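Local coordinates for protein serine--tRNA ligase (Pyrococcus horikoshii, PDB 2DQ0) that attaches serine to tRNA(Ser), using ATP to form a seryl-adenylate, and probably also serylates tRNA(Sec), at residues E419-E424 with R429-L434; I192-L197 with K436-K441. All coordinates share one frame; numbering follows the deposited sequence.

Contact 1 (E419-E424 with R429-L434)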
ATOM      1  N   GLU A 419      -4.059 -22.831  13.072  1.00 41.73           N
ATOM      2  CA  GLU A 419      -5.118 -23.676  13.558  1.00 45.95           C
ATOM      3  C   GLU A 419      -4.939 -25.149  13.238  1.00 45.48           C
ATOM      4  O   GLU A 419      -5.311 -25.986  14.034  1.00 46.80           O
ATOM      5  CB  GLU A 419      -6.487 -23.148  13.084  1.00 43.80           C
ATOM      6  CG  GLU A 419      -6.958 -21.944  13.927  1.00 37.41           C
ATOM      7  CD  GLU A 419      -8.399 -21.471  13.665  1.00 48.20           C
ATOM      8  OE1 GLU A 419      -9.256 -22.282  13.226  1.00 42.87           O
ATOM      9  OE2 GLU A 419      -8.683 -20.273  13.941  1.00 53.58           O
ATOM     10  N   ASN A 420      -4.320 -25.467  12.111  1.00 48.28           N
ATOM     11  CA  ASN A 420      -4.140 -26.864  11.727  1.00 39.73           C
ATOM     12  C   ASN A 420      -2.893 -27.555  12.257  1.00 48.62           C
ATOM     13  O   ASN A 420      -2.845 -28.789  12.298  1.00 53.99           O
ATOM     14  CB  ASN A 420      -4.164 -26.989  10.208  1.00 34.59           C
ATOM     15  CG  ASN A 420      -5.569 -27.000   9.654  1.00 41.44           C
ATOM     16  OD1 ASN A 420      -6.333 -27.930   9.902  1.00 51.68           O
ATOM     17  ND2 ASN A 420      -5.924 -25.961   8.906  1.00 39.22           N
ATOM     18  N   HIS A 421      -1.885 -26.787  12.665  1.00 42.43           N
ATOM     19  CA  HIS A 421      -0.658 -27.397  13.159  1.00 39.86           C
ATOM     20  C   HIS A 421      -0.353 -27.060  14.619  1.00 44.64           C
ATOM     21  O   HIS A 421       0.811 -27.151  15.053  1.00 41.08           O
ATOM     22  CB  HIS A 421       0.541 -27.001  12.283  1.00 36.25           C
ATOM     23  CG  HIS A 421       0.421 -27.416  10.848  1.00 47.47           C
ATOM     24  ND1 HIS A 421       0.429 -28.731  10.447  1.00 52.02           N
ATOM     25  CD2 HIS A 421       0.334 -26.683   9.713  1.00 58.16           C
ATOM     26  CE1 HIS A 421       0.359 -28.795   9.129  1.00 49.84           C
ATOM     27  NE2 HIS A 421       0.300 -27.565   8.659  1.00 56.68           N
ATOM     28  N   GLN A 422      -1.383 -26.673  15.370  1.00 33.96           N
ATOM     29  CA  GLN A 422      -1.206 -26.353  16.786  1.00 39.82           C
ATOM     30  C   GLN A 422      -1.190 -27.630  17.628  1.00 46.33           C
ATOM     31  O   GLN A 422      -1.725 -28.653  17.228  1.00 43.70           O
ATOM     32  CB  GLN A 422      -2.352 -25.493  17.292  1.00 37.26           C
ATOM     33  CG  GLN A 422      -3.682 -26.219  17.267  1.00 33.79           C
ATOM     34  CD  GLN A 422      -4.798 -25.353  17.789  1.00 46.83           C
ATOM     35  OE1 GLN A 422      -4.790 -24.955  18.953  1.00 51.49           O
ATOM     36  NE2 GLN A 422      -5.766 -25.042  16.924  1.00 39.44           N
ATOM     37  N   GLU A 423      -0.581 -27.540  18.800  1.00 48.31           N
ATOM     38  CA  GLU A 423      -0.499 -28.642  19.731  1.00 54.69           C
ATOM     39  C   GLU A 423      -1.255 -28.138  20.961  1.00 57.95           C
ATOM     40  O   GLU A 423      -1.658 -26.965  20.990  1.00 59.96           O
ATOM     41  CB  GLU A 423       0.974 -28.958  20.032  1.00 53.27           C
ATOM     42  CG  GLU A 423       1.684 -29.706  18.887  1.00 53.39           C
ATOM     43  CD  GLU A 423       3.217 -29.786  19.048  1.00 65.90           C
ATOM     44  OE1 GLU A 423       3.775 -29.130  19.965  1.00 63.51           O
ATOM     45  OE2 GLU A 423       3.868 -30.501  18.244  1.00 59.76           O
ATOM     46  N   GLU A 424      -1.460 -28.997  21.963  1.00 53.56           N
ATOM     47  CA  GLU A 424      -2.217 -28.590  23.148  1.00 53.86           C
ATOM     48  C   GLU A 424      -1.688 -27.359  23.839  1.00 51.62           C
ATOM     49  O   GLU A 424      -2.461 -26.510  24.299  1.00 50.16           O
ATOM     50  CB  GLU A 424      -2.253 -29.683  24.205  1.00 64.81           C
ATOM     51  CG  GLU A 424      -2.795 -31.021  23.781  1.00 85.76           C
ATOM     52  CD  GLU A 424      -2.914 -31.968  24.969  1.00 88.14           C
ATOM     53  OE1 GLU A 424      -3.667 -31.633  25.912  1.00 85.42           O
ATOM     54  OE2 GLU A 424      -2.251 -33.032  24.963  1.00 86.05           O
ATOM     55  N   ARG A 429       3.572 -26.151  14.898  1.00 45.18           N
ATOM     56  CA  ARG A 429       4.598 -26.751  14.059  1.00 52.77           C
ATOM     57  C   ARG A 429       4.454 -26.187  12.665  1.00 51.59           C
ATOM     58  O   ARG A 429       3.339 -26.009  12.183  1.00 60.29           O
ATOM     59  CB  ARG A 429       4.466 -28.282  14.057  1.00 43.68           C
ATOM     60  CG  ARG A 429       4.763 -28.888  15.425  1.00 58.19           C
ATOM     61  CD  ARG A 429       4.662 -30.400  15.436  1.00 75.80           C
ATOM     62  NE  ARG A 429       5.961 -31.035  15.217  1.00 88.39           N
ATOM     63  CZ  ARG A 429       6.151 -32.350  15.157  1.00 87.98           C
ATOM     64  NH1 ARG A 429       7.367 -32.839  14.957  1.00 88.10           N
ATOM     65  NH2 ARG A 429       5.121 -33.177  15.292  1.00 95.28           N
ATOM     66  N   ILE A 430       5.569 -25.864  12.022  1.00 46.94           N
ATOM     67  CA  ILE A 430       5.458 -25.325  10.683  1.00 48.17           C
ATOM     68  C   ILE A 430       5.816 -26.414   9.674  1.00 44.94           C
ATOM     69  O   ILE A 430       6.775 -27.141   9.853  1.00 47.49           O
ATOM     70  CB  ILE A 430       6.301 -23.987  10.514  1.00 45.06           C
ATOM     71  CG1 ILE A 430       7.492 -24.204   9.620  1.00 42.78           C
ATOM     72  CG2 ILE A 430       6.715 -23.424  11.852  1.00 51.40           C
ATOM     73  CD1 ILE A 430       7.138 -23.955   8.198  1.00 50.00           C
ATOM     74  N   PRO A 431       5.001 -26.562   8.618  1.00 46.19           N
ATOM     75  CA  PRO A 431       5.175 -27.554   7.546  1.00 46.11           C
ATOM     76  C   PRO A 431       6.611 -27.622   7.033  1.00 51.34           C
ATOM     77  O   PRO A 431       7.205 -26.593   6.719  1.00 49.16           O
ATOM     78  CB  PRO A 431       4.223 -27.067   6.455  1.00 49.48           C
ATOM     79  CG  PRO A 431       3.161 -26.328   7.218  1.00 58.19           C
ATOM     80  CD  PRO A 431       3.918 -25.609   8.297  1.00 41.96           C
ATOM     81  N   LYS A 432       7.146 -28.835   6.914  1.00 51.10           N
ATOM     82  CA  LYS A 432       8.523 -29.053   6.449  1.00 60.05           C
ATOM     83  C   LYS A 432       8.891 -28.270   5.170  1.00 51.31           C
ATOM     84  O   LYS A 432       9.986 -27.746   5.052  1.00 43.17           O
ATOM     85  CB  LYS A 432       8.773 -30.566   6.242  1.00 59.33           C
ATOM     86  CG  LYS A 432       8.287 -31.416   7.439  1.00 86.46           C
ATOM     87  CD  LYS A 432       8.232 -32.932   7.151  1.00 88.66           C
ATOM     88  CE  LYS A 432       7.423 -33.717   8.219  1.00 78.62           C
ATOM     89  NZ  LYS A 432       8.076 -33.811   9.556  1.00 70.15           N
ATOM     90  N   VAL A 433       7.971 -28.187   4.226  1.00 45.14           N
ATOM     91  CA  VAL A 433       8.234 -27.481   2.987  1.00 51.92           C
ATOM     92  C   VAL A 433       8.699 -26.045   3.201  1.00 56.78           C
ATOM     93  O   VAL A 433       9.425 -25.514   2.361  1.00 58.44           O
ATOM     94  CB  VAL A 433       6.980 -27.415   2.092  1.00 52.95           C
ATOM     95  CG1 VAL A 433       7.390 -27.136   0.653  1.00 35.63           C
ATOM     96  CG2 VAL A 433       6.192 -28.702   2.207  1.00 70.52           C
ATOM     97  N   LEU A 434       8.277 -25.417   4.300  1.00 49.34           N
ATOM     98  CA  LEU A 434       8.665 -24.027   4.571  1.00 48.29           C
ATOM     99  C   LEU A 434       9.951 -23.856   5.374  1.00 48.04           C
ATOM    100  O   LEU A 434      10.484 -22.746   5.459  1.00 57.07           O
ATOM    101  CB  LEU A 434       7.531 -23.264   5.284  1.00 38.38           C
ATOM    102  CG  LEU A 434       6.177 -23.179   4.576  1.00 35.86           C
ATOM    103  CD1 LEU A 434       5.136 -22.584   5.475  1.00 37.54           C
ATOM    104  CD2 LEU A 434       6.324 -22.365   3.309  1.00 41.94           C
TER
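His421 and Arg429 are joined at the exit of helix 410-420, the helix that follows a core strand as in motif 3 of class II synthetases. Their one backbone bond closes the loop that turns the chain back: Arg429 N donates to His421 O at 2.9 Å and 164°.

His421, just beyond the helix, sends its ring past Pro431. With CG anti to the carbonyl carbon (chi1 -60°), NE2 sits 3.4 Å from Pro431 CG, and the two side chains cross obliquely. The ring's polar end has its partner outside the loop, since NE2 is hydrogen-bonded to Leu334 O, while Pro431 also packs on Ile417 of the helix. Cut back to an alanine, this position would probably leave Leu334 O without the NE2 donor and open a gap beside the Pro431 ring.

Side-chain donors take up three carbonyls at the helix exit: Glu419 O, Asn420 O and Gln422 O. Gln422 NE2 returns to Glu419 O at 3.1 Å, and its amide lies nearly flat with the acceptor; Gln422 OE1 accepts from Lys160 N. Arg133 serves the other two, through NH1 to Asn420 O and through NH2 to Gln422 O.

Farther out, Glu423 lays its carboxylate across the aliphatic part of Arg429, with OE2 against CD and CG. The carboxylate and guanidinium planes are turned 52° apart, and no N-H points at the carboxylate. Their attraction is therefore one of charge alone, a long salt bridge with Glu423 OE2 3.7 Å from Arg429 NE and well out of the guanidinium plane.

Contact 2 (I192-L197 with K436-K441)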
ATOM      1  N   ILE A 192       6.006 -14.692  13.109  1.00 39.21           N
ATOM      2  CA  ILE A 192       4.887 -14.592  12.183  1.00 34.79           C
ATOM      3  C   ILE A 192       5.264 -13.706  10.981  1.00 40.71           C
ATOM      4  O   ILE A 192       4.743 -13.885   9.881  1.00 34.97           O
ATOM      5  CB  ILE A 192       3.641 -14.029  12.880  1.00 36.44           C
ATOM      6  CG1 ILE A 192       3.236 -14.951  14.037  1.00 38.11           C
ATOM      7  CG2 ILE A 192       2.503 -13.897  11.868  1.00 24.80           C
ATOM      8  CD1 ILE A 192       2.868 -16.395  13.593  1.00 27.32           C
ATOM      9  N   VAL A 193       6.166 -12.746  11.191  1.00 36.89           N
ATOM     10  CA  VAL A 193       6.600 -11.895  10.088  1.00 39.70           C
ATOM     11  C   VAL A 193       7.437 -12.750   9.142  1.00 41.01           C
ATOM     12  O   VAL A 193       7.296 -12.658   7.920  1.00 36.61           O
ATOM     13  CB  VAL A 193       7.441 -10.683  10.580  1.00 46.31           C
ATOM     14  CG1 VAL A 193       8.003  -9.924   9.396  1.00 45.60           C
ATOM     15  CG2 VAL A 193       6.572  -9.744  11.408  1.00 45.39           C
ATOM     16  N   ILE A 194       8.301 -13.595   9.702  1.00 37.76           N
ATOM     17  CA  ILE A 194       9.112 -14.459   8.863  1.00 37.65           C
ATOM     18  C   ILE A 194       8.216 -15.448   8.126  1.00 39.58           C
ATOM     19  O   ILE A 194       8.438 -15.753   6.956  1.00 44.82           O
ATOM     20  CB  ILE A 194      10.186 -15.236   9.683  1.00 42.15           C
ATOM     21  CG1 ILE A 194      11.525 -14.491   9.667  1.00 42.21           C
ATOM     22  CG2 ILE A 194      10.483 -16.562   9.022  1.00 37.73           C
ATOM     23  CD1 ILE A 194      11.445 -13.053  10.011  1.00 46.05           C
ATOM     24  N   LEU A 195       7.196 -15.945   8.815  1.00 37.21           N
ATOM     25  CA  LEU A 195       6.278 -16.900   8.206  1.00 42.26           C
ATOM     26  C   LEU A 195       5.534 -16.294   7.000  1.00 43.27           C
ATOM     27  O   LEU A 195       5.336 -16.955   5.971  1.00 43.39           O
ATOM     28  CB  LEU A 195       5.275 -17.400   9.261  1.00 31.43           C
ATOM     29  CG  LEU A 195       4.256 -18.395   8.731  1.00 34.24           C
ATOM     30  CD1 LEU A 195       4.977 -19.616   8.167  1.00 27.43           C
ATOM     31  CD2 LEU A 195       3.321 -18.784   9.836  1.00 32.37           C
ATOM     32  N   ASP A 196       5.125 -15.034   7.149  1.00 45.46           N
ATOM     33  CA  ASP A 196       4.416 -14.305   6.116  1.00 41.21           C
ATOM     34  C   ASP A 196       5.324 -14.225   4.889  1.00 47.62           C
ATOM     35  O   ASP A 196       4.925 -14.651   3.795  1.00 38.68           O
ATOM     36  CB  ASP A 196       4.067 -12.900   6.620  1.00 45.11           C
ATOM     37  CG  ASP A 196       3.235 -12.091   5.626  1.00 48.54           C
ATOM     38  OD1 ASP A 196       2.247 -11.472   6.052  1.00 62.07           O
ATOM     39  OD2 ASP A 196       3.561 -12.045   4.427  1.00 57.23           O
ATOM     40  N   LEU A 197       6.536 -13.693   5.065  1.00 32.39           N
ATOM     41  CA  LEU A 197       7.459 -13.604   3.936  1.00 41.23           C
ATOM     42  C   LEU A 197       7.765 -14.963   3.332  1.00 38.41           C
ATOM     43  O   LEU A 197       7.854 -15.089   2.109  1.00 37.79           O
ATOM     44  CB  LEU A 197       8.786 -12.962   4.320  1.00 35.86           C
ATOM     45  CG  LEU A 197       8.773 -11.515   4.806  1.00 58.09           C
ATOM     46  CD1 LEU A 197      10.217 -11.026   4.753  1.00 60.48           C
ATOM     47  CD2 LEU A 197       7.840 -10.616   3.947  1.00 50.40           C
ATOM     48  N   LYS A 436      13.002 -24.387   4.749  1.00 53.00           N
ATOM     49  CA  LYS A 436      14.091 -23.756   4.028  1.00 53.44           C
ATOM     50  C   LYS A 436      13.880 -22.247   3.987  1.00 55.83           C
ATOM     51  O   LYS A 436      14.844 -21.480   3.899  1.00 53.19           O
ATOM     52  CB  LYS A 436      14.238 -24.327   2.608  1.00 47.95           C
ATOM     53  CG  LYS A 436      13.026 -24.197   1.693  1.00 59.66           C
ATOM     54  CD  LYS A 436      13.316 -24.915   0.369  1.00 65.53           C
ATOM     55  CE  LYS A 436      12.086 -25.079  -0.531  1.00 83.12           C
ATOM     56  NZ  LYS A 436      11.209 -26.251  -0.182  1.00 84.90           N
ATOM     57  N   TYR A 437      12.627 -21.811   4.101  1.00 57.08           N
ATOM     58  CA  TYR A 437      12.340 -20.378   4.061  1.00 53.56           C
ATOM     59  C   TYR A 437      12.315 -19.688   5.416  1.00 57.66           C
ATOM     60  O   TYR A 437      12.716 -18.525   5.522  1.00 60.30           O
ATOM     61  CB  TYR A 437      11.004 -20.116   3.373  1.00 49.86           C
ATOM     62  CG  TYR A 437      10.914 -20.623   1.963  1.00 46.63           C
ATOM     63  CD1 TYR A 437      10.222 -21.792   1.677  1.00 44.85           C
ATOM     64  CD2 TYR A 437      11.493 -19.917   0.904  1.00 42.60           C
ATOM     65  CE1 TYR A 437      10.097 -22.254   0.364  1.00 50.68           C
ATOM     66  CE2 TYR A 437      11.371 -20.371  -0.420  1.00 44.90           C
ATOM     67  CZ  TYR A 437      10.669 -21.539  -0.678  1.00 47.50           C
ATOM     68  OH  TYR A 437      10.504 -21.989  -1.967  1.00 46.99           O
ATOM     69  N   THR A 438      11.843 -20.397   6.444  1.00 51.94           N
ATOM     70  CA  THR A 438      11.732 -19.828   7.789  1.00 52.42           C
ATOM     71  C   THR A 438      12.938 -19.972   8.702  1.00 49.27           C
ATOM     72  O   THR A 438      13.267 -19.054   9.452  1.00 55.19           O
ATOM     73  CB  THR A 438      10.547 -20.444   8.566  1.00 55.76           C
ATOM     74  OG1 THR A 438      10.711 -21.868   8.635  1.00 57.17           O
ATOM     75  CG2 THR A 438       9.238 -20.102   7.900  1.00 54.76           C
ATOM     76  N   GLY A 439      13.567 -21.138   8.660  1.00 43.99           N
ATOM     77  CA  GLY A 439      14.690 -21.398   9.529  1.00 41.69           C
ATOM     78  C   GLY A 439      14.151 -22.291  10.623  1.00 47.51           C
ATOM     79  O   GLY A 439      14.445 -23.486  10.677  1.00 59.74           O
ATOM     80  N   PHE A 440      13.319 -21.721  11.477  1.00 44.34           N
ATOM     81  CA  PHE A 440      12.727 -22.451  12.578  1.00 40.59           C
ATOM     82  C   PHE A 440      11.721 -23.497  12.090  1.00 39.85           C
ATOM     83  O   PHE A 440      11.159 -23.352  11.024  1.00 39.75           O
ATOM     84  CB  PHE A 440      12.064 -21.451  13.501  1.00 33.98           C
ATOM     85  CG  PHE A 440      11.039 -20.581  12.818  1.00 46.33           C
ATOM     86  CD1 PHE A 440       9.720 -21.013  12.675  1.00 43.21           C
ATOM     87  CD2 PHE A 440      11.379 -19.303  12.373  1.00 40.68           C
ATOM     88  CE1 PHE A 440       8.758 -20.170  12.103  1.00 54.20           C
ATOM     89  CE2 PHE A 440      10.421 -18.452  11.799  1.00 39.92           C
ATOM     90  CZ  PHE A 440       9.112 -18.877  11.663  1.00 43.74           C
ATOM     91  N   LYS A 441      11.491 -24.548  12.875  1.00 50.93           N
ATOM     92  CA  LYS A 441      10.552 -25.604  12.476  1.00 46.36           C
ATOM     93  C   LYS A 441       9.223 -25.520  13.215  1.00 52.82           C
ATOM     94  O   LYS A 441       8.238 -26.144  12.825  1.00 52.28           O
ATOM     95  CB  LYS A 441      11.167 -26.981  12.711  1.00 51.34           C
ATOM     96  CG  LYS A 441      12.433 -27.256  11.901  1.00 58.70           C
ATOM     97  CD  LYS A 441      12.896 -28.687  12.089  1.00 55.90           C
ATOM     98  CE  LYS A 441      14.227 -28.925  11.413  1.00 67.21           C
ATOM     99  NZ  LYS A 441      15.261 -27.981  11.907  1.00 75.12           N
TER
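Ile194, near the start of helix 190-209, and Thr438, in the last turn of another helix, bring their CA atoms to 6.1 Å, the closest CA pair between the segments. No hydrogen bond crosses between them. Segment 192-197 is helical throughout, whereas 436-441 leaves its helix at Gly439, where a positive phi (103°) turns the chain and brings Phe440 round to face Ile194.

The CG2 methyl of Ile194, anti to the backbone N, fills the angle between Thr438 and Phe440. It lies 3.7 Å from Thr438 CA and 3.4 Å from Phe440 CE2, approaching the ring obliquely, while Ile194 CB sits in plane at the ring edge.

Helix 190-209 probably corresponds to the long helix of class II motif 1, which builds the dimer interface: Ile194 also packs on Ile208 of the second subunit, Leu197 on Leu204 of that subunit, and Tyr437 O accepts a bond from Arg201 NH2 of the same neighbour.

Thr438 serves the ring and the turn at once. Its CB stands 3.7 Å above the Phe440 ring, over the centre of one face. With chi1 at 58°, OG1 is placed to donate to Phe440 O at 2.8 Å, in the carbonyl plane; it is also weakly bonded to Leu434 O. Its methyl, Thr438 CG2, meets Leu195 CD1 at 4.3 Å.

Overall arrangement
Along the chain, contact 1 falls wholly between the two segments of contact 2, and their centres lie 12 Å apart. The first joins neighbouring stretches at the end of helix 410-420; it is partly buried, held by a backbone bond and charge, and touched by no other chain. The second joins parts 239 residues apart, is buried and apolar, and sits where the second subunit packs. Segments 429-434 and 436-441 follow one another and meet again: Ile430 N lies 2.8 Å from Lys441 O, a probable hydrogen bond, and Ile430 CG2 packs on Phe440 CE1. Leu434 packs on both Leu195 and Ile417, so segment 429-434 links helices 190-209 and 410-420.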